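Local coordinates for POP2 (Saccharomyces cerevisiae, PDB 1UOC), which degrades poly(A) RNA in vitro as a 3'-exoribonuclease and is a probably catalytic subunit of the CCR4-NOT mRNA deadenylase complex, most probably using magnesium, at residues G168-I171 with N172-M175. Numbering follows the deposited sequence.
Sequences GFLI and NILM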
ATOM      1  N   GLY A 168       6.917   3.967  -6.529  1.00 59.01           N
ATOM      2  CA  GLY A 168       7.683   5.087  -7.039  1.00 59.35           C
ATOM      3  C   GLY A 168       8.037   5.959  -5.855  1.00 58.90           C
ATOM      4  O   GLY A 168       9.209   6.246  -5.612  1.00 59.04           O
ATOM      5  N   PHE A 169       7.013   6.365  -5.108  1.00 58.88           N
ATOM      6  CA  PHE A 169       7.186   7.188  -3.916  1.00 58.50           C
ATOM      7  C   PHE A 169       8.113   6.518  -2.891  1.00 57.35           C
ATOM      8  O   PHE A 169       9.124   7.099  -2.499  1.00 56.24           O
ATOM      9  CB  PHE A 169       5.819   7.473  -3.283  1.00 60.31           C
ATOM     10  CG  PHE A 169       5.870   7.703  -1.792  1.00 61.56           C
ATOM     11  CD1 PHE A 169       6.625   8.746  -1.255  1.00 62.47           C
ATOM     12  CD2 PHE A 169       5.188   6.852  -0.927  1.00 57.96           C
ATOM     13  CE1 PHE A 169       6.700   8.934   0.129  1.00 63.53           C
ATOM     14  CE2 PHE A 169       5.252   7.026   0.442  1.00 60.09           C
ATOM     15  CZ  PHE A 169       6.010   8.069   0.981  1.00 62.90           C
ATOM     16  N   LEU A 170       7.766   5.307  -2.457  1.00 56.12           N
ATOM     17  CA  LEU A 170       8.588   4.579  -1.489  1.00 56.01           C
ATOM     18  C   LEU A 170      10.060   4.588  -1.878  1.00 57.01           C
ATOM     19  O   LEU A 170      10.922   4.935  -1.070  1.00 58.02           O
ATOM     20  CB  LEU A 170       8.120   3.125  -1.347  1.00 55.54           C
ATOM     21  CG  LEU A 170       7.121   2.819  -0.230  1.00 56.48           C
ATOM     22  CD1 LEU A 170       6.911   1.313  -0.112  1.00 54.04           C
ATOM     23  CD2 LEU A 170       7.655   3.376   1.081  1.00 55.80           C
ATOM     24  N   ILE A 171      10.343   4.196  -3.118  1.00 56.54           N
ATOM     25  CA  ILE A 171      11.708   4.173  -3.617  1.00 57.49           C
ATOM     26  C   ILE A 171      12.301   5.578  -3.558  1.00 58.86           C
ATOM     27  O   ILE A 171      13.468   5.752  -3.228  1.00 60.02           O
ATOM     28  CB  ILE A 171      11.762   3.651  -5.088  1.00 55.95           C
ATOM     29  CG1 ILE A 171      12.455   2.292  -5.129  1.00 52.98           C
ATOM     30  CG2 ILE A 171      12.512   4.637  -5.991  1.00 54.94           C
ATOM     31  CD1 ILE A 171      12.702   1.796  -6.527  1.00 53.79           C
ATOM     32  N   ASN A 172      11.486   6.574  -3.881  1.00 61.26           N
ATOM     33  CA  ASN A 172      11.930   7.964  -3.888  1.00 63.26           C
ATOM     34  C   ASN A 172      12.421   8.445  -2.520  1.00 63.55           C
ATOM     35  O   ASN A 172      13.370   9.228  -2.430  1.00 63.63           O
ATOM     36  CB  ASN A 172      10.793   8.868  -4.361  1.00 64.66           C
ATOM     37  CG  ASN A 172      11.259  10.276  -4.663  1.00 65.76           C
ATOM     38  OD1 ASN A 172      10.516  11.239  -4.485  1.00 68.98           O
ATOM     39  ND2 ASN A 172      12.492  10.401  -5.134  1.00 65.21           N
ATOM     40  N   ILE A 173      11.766   7.985  -1.459  1.00 64.37           N
ATOM     41  CA  ILE A 173      12.148   8.383  -0.109  1.00 63.66           C
ATOM     42  C   ILE A 173      13.247   7.482   0.441  1.00 65.14           C
ATOM     43  O   ILE A 173      14.182   7.954   1.089  1.00 65.06           O
ATOM     44  CB  ILE A 173      10.941   8.356   0.856  1.00 61.53           C
ATOM     45  CG1 ILE A 173      10.376   6.943   0.971  1.00 61.39           C
ATOM     46  CG2 ILE A 173       9.872   9.303   0.365  1.00 59.73           C
ATOM     47  CD1 ILE A 173       9.251   6.810   1.989  1.00 60.70           C
ATOM     48  N   LEU A 174      13.138   6.185   0.175  1.00 66.42           N
ATOM     49  CA  LEU A 174      14.132   5.221   0.643  1.00 67.96           C
ATOM     50  C   LEU A 174      15.513   5.490   0.061  1.00 69.04           C
ATOM     51  O   LEU A 174      16.525   5.154   0.672  1.00 69.48           O
ATOM     52  CB  LEU A 174      13.709   3.793   0.284  1.00 65.75           C
ATOM     53  CG  LEU A 174      12.597   3.149   1.109  1.00 64.47           C
ATOM     54  CD1 LEU A 174      12.176   1.835   0.462  1.00 62.84           C
ATOM     55  CD2 LEU A 174      13.088   2.920   2.535  1.00 63.94           C
ATOM     56  N   MET A 175      15.551   6.089  -1.124  1.00 70.45           N
ATOM     57  CA  MET A 175      16.819   6.383  -1.780  1.00 72.62           C
ATOM     58  C   MET A 175      17.292   7.801  -1.490  1.00 75.65           C
ATOM     59  O   MET A 175      16.581   8.581  -0.849  1.00 76.84           O
ATOM     60  CB  MET A 175      16.703   6.166  -3.296  1.00 70.44           C
ATOM     61  CG  MET A 175      16.482   4.708  -3.693  1.00 69.18           C
ATOM     62  SD  MET A 175      16.569   4.409  -5.476  1.00 67.30           S
ATOM     63  CE  MET A 175      18.329   4.477  -5.721  1.00 65.31           C
TER
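Phe-169 and Ile-173 meet one turn apart near the C-terminal end of helix 165-174, in the DEDD nuclease domain of the protein. Four successive i to i+4 backbone bonds hold this last part of the helix. Asn-172 N bonds to Gly-168 O, Ile-173 N to Phe-169 O and Leu-174 N to Leu-170 O, the last at 2.8 Å and nearly straight (167°). Met-175 N bonds to Ile-171 O at 3.0 Å, and Met-175 is the first residue to leave helical geometry. A weak second bond runs from Ile-173 N to Leu-170 O.

The apolar contacts fall into two groups on different sides of the helix. Both branches of Ile-173 reach the Phe-169 ring: CG2 approaches CE1 obliquely at 3.2 Å, and CD1 lies 3.6 Å from CZ. Ile-173 CG1 sits between its backbone N and carbonyl carbon (chi1 62°), which brings it to 2.9 Å from Leu-170 O, a tight approach. CD1 also touches Leu-170 CD2 at 3.9 Å. Leu-170, Ile-173 and Leu-174 face helix 138-146, whereas Ile-171 and Met-175 pack on helix 183-193. Leu-170 and Ile-171 also touch a bound xenon. The Phe-169 ring meets Phe-47 edge-to-face, near the predicted metal ligand Asp-166. At the helix end, Met-175 CG lies 3.2 Å from Ile-171 O, and SD lies 4.1 Å from Ile-171 CG2.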